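Local coordinates for extracellular solute-binding protein family 1 (PDB 4R2F) that probably captures laminaribiose and related sugars outside the cell as the solute-binding component of an ABC-type sugar transporter, at residues Pro157-Lys162 and Ile291-Pro296; Ser163-Ala168 and Lys270-Met275; Ile113-Lys118 and Thr142-Val147. All coordinates share one frame; numbering follows the deposited sequence.

Interaction 1 (Pro157-Lys162 and Ile291-Pro296)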
# COMPACT_ATOMS: atom_id res chain seq x y z
N PRO A 157 7.22 -3.09 -5.05
CA PRO A 157 8.34 -3.65 -5.77
C PRO A 157 9.54 -3.89 -4.86
O PRO A 157 9.66 -3.28 -3.81
CB PRO A 157 8.67 -2.57 -6.82
CG PRO A 157 7.70 -1.45 -6.60
CD PRO A 157 7.12 -1.64 -5.23
N LEU A 158 10.41 -4.77 -5.32
CA LEU A 158 11.72 -4.94 -4.73
C LEU A 158 12.68 -3.98 -5.45
O LEU A 158 12.51 -3.71 -6.65
CB LEU A 158 12.16 -6.38 -4.87
CG LEU A 158 11.32 -7.38 -4.06
CD1 LEU A 158 11.54 -8.80 -4.55
CD2 LEU A 158 11.64 -7.30 -2.58
N TRP A 159 13.61 -3.43 -4.69
CA TRP A 159 14.58 -2.46 -5.17
C TRP A 159 15.95 -2.89 -4.72
O TRP A 159 16.06 -3.60 -3.71
CB TRP A 159 14.31 -1.05 -4.59
CG TRP A 159 13.06 -0.44 -5.09
CD1 TRP A 159 11.81 -0.70 -4.65
CD2 TRP A 159 12.92 0.52 -6.16
NE1 TRP A 159 10.89 0.03 -5.36
CE2 TRP A 159 11.55 0.78 -6.29
CE3 TRP A 159 13.82 1.18 -6.99
CZ2 TRP A 159 11.04 1.68 -7.24
CZ3 TRP A 159 13.32 2.07 -7.93
CH2 TRP A 159 11.95 2.32 -8.04
N TYR A 160 16.98 -2.41 -5.42
CA TYR A 160 18.35 -2.65 -5.03
C TYR A 160 19.22 -1.47 -5.38
O TYR A 160 18.88 -0.65 -6.23
CB TYR A 160 18.92 -3.93 -5.65
CG TYR A 160 19.25 -3.89 -7.13
CD1 TYR A 160 18.25 -3.91 -8.10
CD2 TYR A 160 20.57 -3.94 -7.57
CE1 TYR A 160 18.54 -3.90 -9.46
CE2 TYR A 160 20.88 -3.94 -8.93
CZ TYR A 160 19.87 -3.93 -9.88
OH TYR A 160 20.18 -3.93 -11.23
N ARG A 161 20.36 -1.40 -4.71
CA ARG A 161 21.34 -0.39 -5.02
C ARG A 161 22.53 -1.10 -5.68
O ARG A 161 23.21 -1.92 -5.07
CB ARG A 161 21.74 0.36 -3.75
CG ARG A 161 22.70 1.50 -3.98
CD ARG A 161 23.02 2.22 -2.67
NE ARG A 161 22.12 3.35 -2.33
CZ ARG A 161 22.18 4.58 -2.86
NH1 ARG A 161 21.36 5.54 -2.45
NH2 ARG A 161 23.04 4.86 -3.82
N LYS A 162 22.75 -0.78 -6.94
CA LYS A 162 23.80 -1.46 -7.74
C LYS A 162 25.19 -1.41 -7.10
O LYS A 162 25.89 -2.41 -7.06
CB LYS A 162 23.90 -0.86 -9.12
CG LYS A 162 22.62 -0.87 -9.92
CD LYS A 162 22.82 -0.31 -11.32
CE LYS A 162 23.40 1.09 -11.29
NZ LYS A 162 22.92 1.87 -12.45
N ILE A 291 19.78 3.43 -7.42
CA ILE A 291 18.65 2.68 -6.85
C ILE A 291 17.71 2.29 -7.97
O ILE A 291 17.14 3.16 -8.65
CB ILE A 291 17.85 3.50 -5.83
CG1 ILE A 291 18.73 3.87 -4.63
CG2 ILE A 291 16.62 2.71 -5.39
CD1 ILE A 291 18.10 4.93 -3.74
N VAL A 292 17.51 0.98 -8.12
CA VAL A 292 16.86 0.38 -9.28
C VAL A 292 15.87 -0.72 -8.90
O VAL A 292 16.06 -1.44 -7.90
CB VAL A 292 17.96 -0.22 -10.22
CG1 VAL A 292 17.36 -1.06 -11.34
CG2 VAL A 292 18.82 0.91 -10.78
N VAL A 293 14.81 -0.86 -9.69
CA VAL A 293 13.82 -1.95 -9.45
C VAL A 293 14.45 -3.30 -9.74
O VAL A 293 15.12 -3.48 -10.76
CB VAL A 293 12.55 -1.74 -10.29
CG1 VAL A 293 11.61 -2.94 -10.21
CG2 VAL A 293 11.83 -0.49 -9.82
N ALA A 294 14.26 -4.24 -8.81
CA ALA A 294 14.72 -5.62 -8.98
C ALA A 294 13.57 -6.49 -9.48
O ALA A 294 12.40 -6.19 -9.23
CB ALA A 294 15.27 -6.17 -7.66
N SER A 295 13.88 -7.60 -10.16
CA SER A 295 12.82 -8.51 -10.62
C SER A 295 12.19 -9.24 -9.44
O SER A 295 12.87 -9.51 -8.45
CB SER A 295 13.37 -9.52 -11.63
OG SER A 295 13.76 -8.86 -12.83
N PRO A 296 10.90 -9.58 -9.54
CA PRO A 296 10.28 -10.40 -8.49
C PRO A 296 11.04 -11.70 -8.33
O PRO A 296 11.69 -12.17 -9.28
CB PRO A 296 8.86 -10.66 -8.99
CG PRO A 296 8.65 -9.78 -10.17
CD PRO A 296 9.98 -9.30 -10.66

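Interaction 2 (Ser163-Ala168 and Lys270-Met275)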
# COMPACT_ATOMS: atom_id res chain seq x y z
N SER A 163 25.57 -0.25 -6.56
CA SER A 163 26.91 -0.09 -5.98
C SER A 163 27.13 -1.05 -4.83
O SER A 163 28.24 -1.53 -4.62
CB SER A 163 27.13 1.36 -5.52
OG SER A 163 26.11 1.78 -4.62
N LEU A 164 26.08 -1.37 -4.09
CA LEU A 164 26.25 -2.21 -2.91
C LEU A 164 26.30 -3.67 -3.25
O LEU A 164 26.92 -4.46 -2.53
CB LEU A 164 25.13 -1.94 -1.89
CG LEU A 164 25.24 -0.55 -1.25
CD1 LEU A 164 24.11 -0.29 -0.27
CD2 LEU A 164 26.58 -0.40 -0.56
N PHE A 165 25.64 -4.04 -4.34
CA PHE A 165 25.73 -5.41 -4.83
C PHE A 165 27.11 -5.62 -5.45
O PHE A 165 27.71 -6.67 -5.27
CB PHE A 165 24.61 -5.71 -5.82
CG PHE A 165 23.36 -6.19 -5.14
CD1 PHE A 165 22.56 -5.30 -4.43
CD2 PHE A 165 23.04 -7.54 -5.13
CE1 PHE A 165 21.44 -5.75 -3.76
CE2 PHE A 165 21.93 -7.99 -4.45
CZ PHE A 165 21.12 -7.10 -3.78
N GLU A 166 27.62 -4.60 -6.14
CA GLU A 166 28.97 -4.63 -6.69
C GLU A 166 30.02 -4.74 -5.58
O GLU A 166 30.91 -5.56 -5.66
CB GLU A 166 29.18 -3.36 -7.50
CG GLU A 166 30.60 -3.08 -7.95
CD GLU A 166 30.65 -1.84 -8.82
OE1 GLU A 166 30.03 -0.82 -8.45
OE2 GLU A 166 31.30 -1.90 -9.88
N LYS A 167 29.89 -3.92 -4.54
CA LYS A 167 30.78 -3.98 -3.41
C LYS A 167 30.80 -5.34 -2.73
O LYS A 167 31.85 -5.81 -2.32
CB LYS A 167 30.39 -2.92 -2.38
CG LYS A 167 31.44 -2.72 -1.29
CD LYS A 167 30.85 -2.17 0.00
CE LYS A 167 30.52 -0.69 -0.09
NZ LYS A 167 31.70 0.17 0.19
N ALA A 168 29.65 -5.97 -2.59
CA ALA A 168 29.56 -7.26 -1.91
C ALA A 168 29.93 -8.41 -2.84
O ALA A 168 30.05 -9.54 -2.40
CB ALA A 168 28.15 -7.49 -1.37
N LYS A 270 22.83 2.63 2.94
CA LYS A 270 22.85 1.62 3.99
C LYS A 270 22.02 0.40 3.51
O LYS A 270 22.41 -0.75 3.73
CB LYS A 270 22.33 2.21 5.30
CG LYS A 270 23.29 2.06 6.47
CD LYS A 270 23.45 0.61 6.87
CE LYS A 270 24.55 0.46 7.92
NZ LYS A 270 24.49 -0.87 8.56
N ALA A 271 20.90 0.64 2.83
CA ALA A 271 20.01 -0.42 2.37
C ALA A 271 20.46 -0.90 1.01
O ALA A 271 20.53 -0.10 0.09
CB ALA A 271 18.58 0.10 2.29
N ALA A 272 20.72 -2.20 0.85
CA ALA A 272 21.09 -2.75 -0.45
C ALA A 272 19.90 -3.32 -1.22
O ALA A 272 19.94 -3.37 -2.43
CB ALA A 272 22.15 -3.82 -0.31
N TYR A 273 18.88 -3.79 -0.51
CA TYR A 273 17.81 -4.55 -1.14
C TYR A 273 16.61 -4.52 -0.23
O TYR A 273 16.76 -4.42 0.99
CB TYR A 273 18.30 -5.97 -1.42
CG TYR A 273 17.37 -6.87 -2.22
CD1 TYR A 273 17.37 -6.85 -3.61
CD2 TYR A 273 16.54 -7.78 -1.58
CE1 TYR A 273 16.53 -7.69 -4.34
CE2 TYR A 273 15.69 -8.62 -2.31
CZ TYR A 273 15.70 -8.57 -3.69
OH TYR A 273 14.89 -9.41 -4.40
N GLY A 274 15.42 -4.51 -0.80
CA GLY A 274 14.20 -4.58 -0.01
C GLY A 274 12.92 -4.22 -0.74
O GLY A 274 12.95 -3.82 -1.89
N MET A 275 11.81 -4.34 -0.04
CA MET A 275 10.49 -4.11 -0.62
C MET A 275 10.05 -2.71 -0.24
O MET A 275 10.08 -2.35 0.92
CB MET A 275 9.49 -5.14 -0.07
CG MET A 275 8.06 -5.01 -0.56
SD MET A 275 6.80 -5.80 0.47
CE MET A 275 6.85 -4.76 1.90

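Interaction 3 (Ile113-Lys118 and Thr142-Val147)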
# COMPACT_ATOMS: atom_id res chain seq x y z
N ILE A 113 -20.82 5.57 4.89
CA ILE A 113 -20.33 5.89 3.56
C ILE A 113 -21.45 6.49 2.71
O ILE A 113 -22.62 6.20 2.92
CB ILE A 113 -19.76 4.61 2.90
CG1 ILE A 113 -18.52 4.92 2.07
CG2 ILE A 113 -20.82 3.86 2.09
CD1 ILE A 113 -17.31 5.23 2.92
N ALA A 114 -21.10 7.36 1.76
CA ALA A 114 -22.03 7.75 0.69
C ALA A 114 -21.65 7.05 -0.62
O ALA A 114 -20.52 7.20 -1.09
CB ALA A 114 -22.01 9.26 0.51
N TYR A 115 -22.58 6.30 -1.20
CA TYR A 115 -22.32 5.51 -2.39
C TYR A 115 -21.95 6.44 -3.53
O TYR A 115 -22.49 7.53 -3.63
CB TYR A 115 -23.53 4.62 -2.76
CG TYR A 115 -23.76 3.54 -1.74
CD1 TYR A 115 -22.88 2.49 -1.62
CD2 TYR A 115 -24.84 3.60 -0.87
CE1 TYR A 115 -23.06 1.51 -0.65
CE2 TYR A 115 -25.04 2.61 0.10
CZ TYR A 115 -24.14 1.59 0.21
OH TYR A 115 -24.29 0.61 1.19
N ALA A 116 -21.02 5.98 -4.36
CA ALA A 116 -20.44 6.79 -5.43
C ALA A 116 -21.10 6.62 -6.80
O ALA A 116 -20.52 7.03 -7.81
CB ALA A 116 -18.95 6.47 -5.53
N ASP A 117 -22.32 6.09 -6.83
CA ASP A 117 -23.00 5.80 -8.10
C ASP A 117 -23.16 7.05 -8.96
O ASP A 117 -22.97 6.98 -10.16
CB ASP A 117 -24.37 5.17 -7.86
CG ASP A 117 -24.27 3.83 -7.16
OD1 ASP A 117 -23.31 3.62 -6.39
OD2 ASP A 117 -25.13 2.97 -7.38
N LYS A 118 -23.52 8.17 -8.36
CA LYS A 118 -23.71 9.41 -9.11
C LYS A 118 -22.39 9.94 -9.66
O LYS A 118 -22.36 10.53 -10.73
CB LYS A 118 -24.42 10.48 -8.25
CG LYS A 118 -25.91 10.25 -8.00
CD LYS A 118 -26.83 10.78 -9.12
CE LYS A 118 -26.74 12.29 -9.33
NZ LYS A 118 -25.84 12.69 -10.45
N THR A 142 -20.96 -3.06 -4.97
CA THR A 142 -21.74 -3.94 -4.09
C THR A 142 -23.20 -3.89 -4.51
O THR A 142 -23.59 -3.06 -5.30
CB THR A 142 -21.65 -3.51 -2.60
OG1 THR A 142 -22.43 -2.33 -2.37
CG2 THR A 142 -20.20 -3.29 -2.15
N SER A 143 -24.00 -4.77 -3.91
CA SER A 143 -25.46 -4.77 -4.07
C SER A 143 -26.09 -3.37 -3.92
O SER A 143 -27.03 -3.05 -4.63
CB SER A 143 -26.11 -5.70 -3.02
OG SER A 143 -25.47 -6.97 -2.94
N LYS A 144 -25.57 -2.57 -2.99
CA LYS A 144 -26.18 -1.32 -2.60
C LYS A 144 -25.55 -0.13 -3.31
O LYS A 144 -26.07 0.96 -3.19
CB LYS A 144 -26.08 -1.15 -1.08
CG LYS A 144 -26.43 -2.42 -0.32
CD LYS A 144 -26.57 -2.30 1.18
CE LYS A 144 -25.30 -2.30 2.02
NZ LYS A 144 -24.41 -3.47 1.82
N GLY A 145 -24.45 -0.35 -4.04
CA GLY A 145 -23.79 0.69 -4.81
C GLY A 145 -22.28 0.55 -4.80
O GLY A 145 -21.72 -0.38 -4.22
N TYR A 146 -21.62 1.50 -5.44
CA TYR A 146 -20.15 1.63 -5.40
C TYR A 146 -19.70 2.24 -4.08
O TYR A 146 -20.12 3.36 -3.74
CB TYR A 146 -19.70 2.54 -6.54
CG TYR A 146 -19.80 1.83 -7.85
CD1 TYR A 146 -18.77 1.03 -8.29
CD2 TYR A 146 -20.94 1.94 -8.65
CE1 TYR A 146 -18.84 0.34 -9.46
CE2 TYR A 146 -21.03 1.25 -9.85
CZ TYR A 146 -19.98 0.45 -10.24
OH TYR A 146 -20.02 -0.25 -11.40
N VAL A 147 -18.87 1.53 -3.32
CA VAL A 147 -18.47 2.05 -2.02
C VAL A 147 -17.44 3.18 -2.11
O VAL A 147 -17.28 3.95 -1.17
CB VAL A 147 -17.98 0.96 -1.05
CG1 VAL A 147 -19.00 -0.15 -0.90
CG2 VAL A 147 -16.65 0.41 -1.47
O HOH W 1 -17.78 6.73 -1.53
O HOH W 2 -26.49 3.25 -4.70

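Interaction 1 (Pro157-Lys162 and Ile291-Pro296)
Trp159 lays its indole against Val293, whose CG2 sits over one face of the six-membered ring, 3.4 Å from the centroid and 14° off the normal. Val293 CG2 lies anti to its own carbonyl carbon, while CG1, on the other branch, leans toward Leu158 O. On the same indole, CE3 meets Ile291 CG2 at 3.6 Å.

Tyr160 uses a less common rotamer: its CG falls between the backbone N and the carbonyl carbon (chi1 73°). This swings the phenol over the partner strand, side by side with Val292. CE1 touches Val292 CG1 at 3.6 Å and CD1 touches Ala294 CB at 3.8 Å, while Val293 O lies near the ring plane at its edge. Arg161 bends at chi3 (-90°), bringing one face of its guanidinium over Ile291 CG1. Salt bridges to Asp286 and Asp290 help to hold the guanidinium against the isoleucine.

The strands that carry these side chains run antiparallel. Tyr160 N bonds to Val292 O and Val292 N to Tyr160 O, each at 2.8 Å, and Ala294 N reaches Leu158 O at 2.8 Å from well above the carbonyl plane.

Strand 291-294 flanks this end of strand 145-161, whose other neighbour here is strand 273-275. Helix 280-284 packs on Trp159 and Ile291, and helix 364-373 closes over Trp159 and Pro296, with Tyr373 OH hydrogen-bonded to Leu158 N and Ala294 O.

Interaction 2 (Ser163-Ala168 and Lys270-Met275)
Leu164 and Phe165, in the first turn of helix 162-168, pack against the backbone and side chains of Ala271-Tyr273, where a loop enters strand 273-275. This is a strand-to-helix corner of the alpha/beta sheet in a two-lobed solute-binding protein: the helix follows directly on strand 145-161, and its first residues lie beside the loop leading into that strand's antiparallel neighbour, 273-275. No hydrogen bond crosses between the two segments; the contact is made by apolar side chains, which also meet backbone oxygens.

Leu164 comes first and points toward the loop. Its CB meets Ala272 CB at 3.9 Å, the leucine methylene against the alanine methyl, where the two backbones come nearest. Farther along, the extended side chain (chi2 179°) carries CD1 to within 3.6 Å of Ala271 O and alongside Ala272 CA, so that this leucine touches both Ala271 and Ala272.

Phe165 does not leave its backbone straight toward the strand, but its ring comes nearer, with CG anti to the carbonyl carbon and chi1 at -87°. The far end of the ring does the touching. CZ reaches Tyr273 CD1 and CB, each at 3.8 Å, while the two aromatic rings stand obliquely, their planes at 62° and their centroids 6.0 Å apart. Leu186 of helix 176-188 lies against Phe165 and Ala272 as well, and Leu179 of that helix against Tyr273, making this a buried apolar junction.

Ala272 O also accepts a backbone hydrogen bond from Arg161. The same oxygen lies in the plane of the Phe165 ring, at its weakly positive C-H edge, with CE1 only 3.1 Å from Ala272 O.

Interaction 3 (Ile113-Lys118 and Thr142-Val147)
Tyr115 and Ala116 meet the strand edge at Tyr146 O, which accepts a nearly straight hydrogen bond from Ala116 N (2.8 Å, 170°) in its carbonyl plane. The next bond runs the other way: Tyr146 N donates to the syn side of Asp117 OD1 at 2.9 Å. Asp117 stands in the first turn of helix 117-126, where the helix N terminus would probably favour its negative charge. Within the second segment, Thr142 OG1 donates to Gly145 O at 2.8 Å and accepts from Lys144 N.

Two waters add bridges, one from Ala114 O to Val147 O, the other from Lys144 O to Asp117 OD2, the latter bond weak.

Among the packing contacts, the Tyr115 ring turns one face to Lys144 O, which sits above its centre, 3.6 Å from the plane, with Ile113 CG2 on the opposite face and Tyr146 O at the edge. Tyr115 OH passes Lys144 CE at 3.2 Å, and both polar ends go to Glu108. Ala116 CB rests on Tyr146 CB at 4.1 Å.

Backbone bonds in both directions between Thr142 and Gly145 close a type I turn, making a tight beta hairpin of strands 141-142 and 145-161, with an ST turn at Thr142.

How the interactions relate
From the N terminus, interaction 3 closes first: Ile113-Lys118 meets Thr142-Val147 across a short, partly helical excursion, at the beginning of strand 145-161. That strand then runs past the chain's centre to its other end, where interaction 1 begins at Pro157-Lys162 and interaction 2 follows at once in Ser163-Ala168. A long excursion, about half of it helical, returns at Lys270-Met275, closing interaction 2, and Ile291-Pro296 then closes interaction 1 around it; none cross. Interactions 1 and 2 touch, strands 273-275 and 291-294 both pairing with strand 145-161. Interaction 3 lies about 38 Å from interaction 1, centre to centre, consistent with one strand linking two lobes.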